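Local coordinates for protein pyridoxamine 5'-phosphate oxidase-related, FMN-binding (Mycobacterium smegmatis, PDB 3F7E) that probably acts as an oxidoreductase that uses the deazaflavin coenzyme F420 to reduce carbon-carbon double bonds, at residues 76-90 with 116-129. Residues are numbered along the deposited sequence; the frame is centred on the assembly and turned at random. Where two conformers were deposited one is given.
Sequences YLEVRGLVEDIVPDP and RVIIVVRPTAFSKQ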
# COMPACT_ATOMS: atom_id res chain seq x y z
N TYR A 76 2.69 4.71 -11.95
CA TYR A 76 2.34 3.78 -10.89
C TYR A 76 1.41 2.71 -11.42
O TYR A 76 0.82 2.87 -12.53
CB TYR A 76 1.68 4.53 -9.72
CG TYR A 76 0.38 5.19 -10.05
CD1 TYR A 76 -0.82 4.46 -10.07
CD2 TYR A 76 0.32 6.57 -10.29
CE1 TYR A 76 -2.04 5.07 -10.34
CE2 TYR A 76 -0.91 7.19 -10.58
CZ TYR A 76 -2.07 6.43 -10.58
OH TYR A 76 -3.27 7.04 -10.84
N LEU A 77 1.18 1.67 -10.60
CA LEU A 77 0.28 0.57 -11.07
C LEU A 77 -0.36 0.01 -9.82
O LEU A 77 0.34 -0.36 -8.86
CB LEU A 77 1.01 -0.52 -11.85
CG LEU A 77 0.14 -1.61 -12.47
CD1 LEU A 77 -0.79 -1.01 -13.54
CD2 LEU A 77 0.98 -2.69 -13.10
N GLU A 78 -1.69 -0.07 -9.88
CA GLU A 78 -2.51 -0.69 -8.83
C GLU A 78 -3.10 -1.97 -9.38
O GLU A 78 -3.77 -1.95 -10.42
CB GLU A 78 -3.65 0.27 -8.42
CG GLU A 78 -3.15 1.60 -7.88
CD GLU A 78 -4.19 2.67 -7.87
OE1 GLU A 78 -5.36 2.34 -8.14
OE2 GLU A 78 -3.85 3.85 -7.60
N VAL A 79 -2.86 -3.09 -8.68
CA VAL A 79 -3.31 -4.41 -9.13
C VAL A 79 -4.29 -5.00 -8.12
O VAL A 79 -3.91 -5.26 -7.01
CB VAL A 79 -2.12 -5.41 -9.25
CG1 VAL A 79 -2.58 -6.76 -9.88
CG2 VAL A 79 -0.95 -4.81 -10.08
N ARG A 80 -5.54 -5.23 -8.50
CA ARG A 80 -6.46 -5.98 -7.61
C ARG A 80 -6.45 -7.44 -8.07
O ARG A 80 -6.21 -7.71 -9.26
CB ARG A 80 -7.86 -5.38 -7.64
CG ARG A 80 -7.91 -4.00 -6.97
CD ARG A 80 -9.01 -3.13 -7.56
NE ARG A 80 -10.30 -3.79 -7.45
CZ ARG A 80 -11.29 -3.64 -8.33
NH1 ARG A 80 -12.42 -4.32 -8.14
NH2 ARG A 80 -11.16 -2.83 -9.40
N GLY A 81 -6.67 -8.38 -7.17
CA GLY A 81 -6.65 -9.78 -7.60
C GLY A 81 -7.15 -10.69 -6.50
O GLY A 81 -7.63 -10.23 -5.45
N LEU A 82 -7.06 -11.98 -6.78
CA LEU A 82 -7.50 -13.01 -5.86
C LEU A 82 -6.38 -14.00 -5.58
O LEU A 82 -5.66 -14.43 -6.52
CB LEU A 82 -8.69 -13.78 -6.46
CG LEU A 82 -10.00 -13.00 -6.63
CD1 LEU A 82 -10.98 -13.76 -7.49
CD2 LEU A 82 -10.64 -12.65 -5.30
N VAL A 83 -6.22 -14.38 -4.31
CA VAL A 83 -5.31 -15.48 -3.98
C VAL A 83 -5.92 -16.76 -4.54
O VAL A 83 -7.06 -17.14 -4.20
CB VAL A 83 -5.12 -15.61 -2.46
CG1 VAL A 83 -4.31 -16.86 -2.12
CG2 VAL A 83 -4.47 -14.34 -1.91
N GLU A 84 -5.17 -17.42 -5.42
CA GLU A 84 -5.66 -18.67 -6.00
C GLU A 84 -4.88 -19.91 -5.57
O GLU A 84 -5.31 -21.03 -5.83
CB GLU A 84 -5.70 -18.58 -7.52
CG GLU A 84 -4.38 -18.43 -8.17
CD GLU A 84 -4.44 -18.54 -9.71
OE1 GLU A 84 -3.39 -18.79 -10.34
OE2 GLU A 84 -5.54 -18.42 -10.31
N ASP A 85 -3.72 -19.72 -4.95
CA ASP A 85 -2.99 -20.88 -4.40
C ASP A 85 -2.13 -20.43 -3.23
O ASP A 85 -1.71 -19.27 -3.18
CB ASP A 85 -2.14 -21.56 -5.49
CG ASP A 85 -1.90 -23.04 -5.23
OD1 ASP A 85 -2.35 -23.55 -4.17
OD2 ASP A 85 -1.25 -23.68 -6.08
N ILE A 86 -1.83 -21.39 -2.34
CA ILE A 86 -0.90 -21.19 -1.23
C ILE A 86 -0.07 -22.48 -1.20
O ILE A 86 -0.61 -23.58 -1.00
CB ILE A 86 -1.62 -20.97 0.11
CG1 ILE A 86 -2.54 -19.74 0.02
CG2 ILE A 86 -0.57 -20.87 1.22
CD1 ILE A 86 -3.39 -19.53 1.28
N VAL A 87 1.23 -22.33 -1.45
CA VAL A 87 2.11 -23.49 -1.63
C VAL A 87 3.16 -23.50 -0.51
O VAL A 87 3.90 -22.55 -0.37
CB VAL A 87 2.80 -23.44 -3.02
CG1 VAL A 87 3.75 -24.65 -3.20
CG2 VAL A 87 1.74 -23.44 -4.10
N PRO A 88 3.24 -24.60 0.28
CA PRO A 88 4.31 -24.64 1.30
C PRO A 88 5.71 -24.44 0.74
O PRO A 88 6.05 -24.99 -0.32
CB PRO A 88 4.14 -26.02 1.94
CG PRO A 88 2.67 -26.33 1.76
CD PRO A 88 2.37 -25.78 0.36
N ASP A 89 6.52 -23.67 1.47
CA ASP A 89 7.91 -23.39 1.12
C ASP A 89 8.81 -23.71 2.33
O ASP A 89 9.55 -22.82 2.78
CB ASP A 89 8.04 -21.90 0.75
CG ASP A 89 9.44 -21.48 0.29
OD1 ASP A 89 10.15 -22.29 -0.36
OD2 ASP A 89 9.79 -20.30 0.53
N PRO A 90 8.76 -24.95 2.86
CA PRO A 90 9.45 -25.24 4.13
C PRO A 90 10.98 -25.16 4.11
O PRO A 90 11.59 -25.12 5.18
CB PRO A 90 8.96 -26.66 4.47
CG PRO A 90 8.68 -27.28 3.10
CD PRO A 90 8.05 -26.14 2.32
N ARG A 116 6.89 -21.16 6.22
CA ARG A 116 6.85 -20.32 5.03
C ARG A 116 5.96 -20.91 3.95
O ARG A 116 5.95 -22.14 3.75
CB ARG A 116 8.27 -20.09 4.48
CG ARG A 116 9.09 -19.05 5.27
CD ARG A 116 8.73 -17.63 4.87
NE ARG A 116 9.19 -16.68 5.89
CZ ARG A 116 8.96 -15.38 5.82
NH1 ARG A 116 8.35 -14.85 4.76
NH2 ARG A 116 9.37 -14.60 6.81
N VAL A 117 5.25 -20.03 3.23
CA VAL A 117 4.42 -20.40 2.10
C VAL A 117 4.65 -19.41 0.97
O VAL A 117 5.18 -18.30 1.16
CB VAL A 117 2.90 -20.45 2.46
CG1 VAL A 117 2.60 -21.56 3.49
CG2 VAL A 117 2.42 -19.09 2.98
N ILE A 118 4.21 -19.83 -0.22
CA ILE A 118 4.15 -18.98 -1.40
C ILE A 118 2.69 -18.64 -1.63
O ILE A 118 1.86 -19.54 -1.77
CB ILE A 118 4.67 -19.70 -2.66
CG1 ILE A 118 6.01 -20.43 -2.39
CG2 ILE A 118 4.73 -18.73 -3.83
CD1 ILE A 118 6.52 -21.22 -3.57
N ILE A 119 2.37 -17.35 -1.63
CA ILE A 119 1.00 -16.89 -1.90
C ILE A 119 0.90 -16.49 -3.37
O ILE A 119 1.70 -15.66 -3.81
CB ILE A 119 0.63 -15.66 -1.01
CG1 ILE A 119 0.85 -15.96 0.48
CG2 ILE A 119 -0.78 -15.17 -1.31
CD1 ILE A 119 -0.06 -16.96 1.05
N VAL A 120 -0.03 -17.08 -4.11
CA VAL A 120 -0.14 -16.89 -5.56
C VAL A 120 -1.41 -16.10 -5.86
O VAL A 120 -2.51 -16.55 -5.51
CB VAL A 120 -0.19 -18.26 -6.29
CG1 VAL A 120 -0.17 -18.03 -7.77
CG2 VAL A 120 0.98 -19.13 -5.84
N VAL A 121 -1.25 -14.93 -6.49
CA VAL A 121 -2.36 -14.01 -6.74
C VAL A 121 -2.54 -13.81 -8.24
O VAL A 121 -1.60 -13.46 -8.96
CB VAL A 121 -2.07 -12.63 -6.09
CG1 VAL A 121 -3.07 -11.56 -6.54
CG2 VAL A 121 -2.05 -12.76 -4.57
N ARG A 122 -3.77 -14.03 -8.71
CA ARG A 122 -4.13 -13.79 -10.10
C ARG A 122 -4.84 -12.44 -10.21
O ARG A 122 -5.86 -12.23 -9.56
CB ARG A 122 -5.02 -14.89 -10.64
CG ARG A 122 -5.35 -14.67 -12.13
CD ARG A 122 -5.94 -15.89 -12.77
NE ARG A 122 -5.05 -17.04 -12.63
CZ ARG A 122 -4.10 -17.36 -13.50
NH1 ARG A 122 -3.94 -16.66 -14.63
NH2 ARG A 122 -3.34 -18.42 -13.26
N PRO A 123 -4.29 -11.50 -11.00
CA PRO A 123 -4.94 -10.21 -11.16
C PRO A 123 -6.36 -10.29 -11.70
O PRO A 123 -6.65 -11.09 -12.61
CB PRO A 123 -4.01 -9.46 -12.13
CG PRO A 123 -2.66 -10.08 -11.90
CD PRO A 123 -3.00 -11.54 -11.72
N THR A 124 -7.20 -9.40 -11.17
CA THR A 124 -8.57 -9.19 -11.66
C THR A 124 -8.76 -7.80 -12.25
O THR A 124 -9.70 -7.58 -13.01
CB THR A 124 -9.61 -9.37 -10.53
OG1 THR A 124 -9.25 -8.50 -9.47
CG2 THR A 124 -9.67 -10.82 -10.05
N ALA A 125 -7.86 -6.86 -11.94
CA ALA A 125 -7.99 -5.48 -12.43
C ALA A 125 -6.65 -4.76 -12.29
O ALA A 125 -5.87 -5.04 -11.38
CB ALA A 125 -9.09 -4.71 -11.67
N PHE A 126 -6.44 -3.81 -13.20
CA PHE A 126 -5.30 -2.90 -13.16
C PHE A 126 -5.77 -1.46 -13.30
O PHE A 126 -6.69 -1.17 -14.06
CB PHE A 126 -4.35 -3.18 -14.33
CG PHE A 126 -3.73 -4.53 -14.31
CD1 PHE A 126 -4.31 -5.59 -14.99
CD2 PHE A 126 -2.56 -4.76 -13.59
CE1 PHE A 126 -3.73 -6.85 -14.99
CE2 PHE A 126 -1.96 -6.04 -13.57
CZ PHE A 126 -2.56 -7.08 -14.28
N SER A 127 -5.08 -0.54 -12.61
CA SER A 127 -5.30 0.89 -12.82
C SER A 127 -3.98 1.63 -12.71
O SER A 127 -3.18 1.37 -11.83
CB SER A 127 -6.26 1.48 -11.79
OG SER A 127 -6.48 2.85 -12.06
N LYS A 128 -3.78 2.58 -13.63
CA LYS A 128 -2.58 3.42 -13.63
C LYS A 128 -2.94 4.91 -13.77
O LYS A 128 -2.08 5.76 -14.09
CB LYS A 128 -1.54 2.96 -14.67
CG LYS A 128 -2.05 2.67 -16.11
CD LYS A 128 -2.47 3.93 -16.85
CE LYS A 128 -2.97 3.60 -18.25
NZ LYS A 128 -3.50 4.81 -18.99
N GLN A 129 -4.20 5.23 -13.52
CA GLN A 129 -4.68 6.63 -13.52
C GLN A 129 -5.82 6.87 -12.53
O GLN A 129 -6.40 5.93 -11.99
CB GLN A 129 -5.09 7.07 -14.93
CG GLN A 129 -6.30 6.35 -15.51
CD GLN A 129 -6.49 6.62 -16.99
OE1 GLN A 129 -7.60 6.48 -17.53
NE2 GLN A 129 -5.42 7.01 -17.67
O HOH W 1 0.72 6.02 -13.92
O HOH W 2 -5.05 6.01 -8.83
O HOH W 3 -6.96 3.89 -9.59
O HOH W 4 -10.14 -9.04 -6.89
O HOH W 5 8.01 -18.35 1.08
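Two classic beta bulges, one on each strand, interrupt the antiparallel ladder between Arg80 and Thr124-Ala125 and between Glu84-Asp85 and Val120. Each shifts the register by one residue, consistent with the twist of this long antiparallel pair, joined through helix 93-101, within the split beta-barrel fold of the pyridoxamine 5'-phosphate oxidase family, where strands 76-88 and 116-127 are neighbours in the middle of the sheet. At the first bulge, Arg80 O accepts from Thr124 N (2.7 Å, nearly straight at 170°) and, more loosely, from Ala125 N at 3.3 Å, both donors reaching it from the same face of its carbonyl plane. At the second, the roles of the strands are exchanged: Val120 O takes a firm bond from Glu84 N and a weak one from Asp85 N. Between the bulges Gly81 and Pro123 form a non-hydrogen-bonded pair, alpha carbons 4.0 Å apart, with Gly81 CA close to Arg122 O.

One face of the ladder is apolar. Both methyls of Val79 rest 3.8 Å from CE2 of the Phe126 ring, with CG1 also against Pro123 CB. Further along, Val83 CG2 meets Ile119 CG2, and Ile86 CG2 lies 3.7 Å from Val117 CB; helix 52-59 covers this end through Ile57. At the far end Asp89, bonded through its backbone N to Arg116 O, turns its carboxylate to the backbone nitrogens of Phe94 and Tyr95.

Glu84, the first residue of the second bulge, reaches across to Arg122 on strand 116-127. With CG between its backbone N and carbonyl carbon (chi1 65°), the extended Glu84 chain meets Arg122 in a side-on, two-nitrogen salt bridge. Carboxylate and guanidinium planes lie 49° apart: Glu84 OE1, tilted from the guanidinium plane, accepts Arg122 NH2 on its syn lone pair at 2.9 Å, whereas Glu84 OE2, in the guanidinium plane, receives Arg122 NE from above its own carboxylate plane at 2.7 Å.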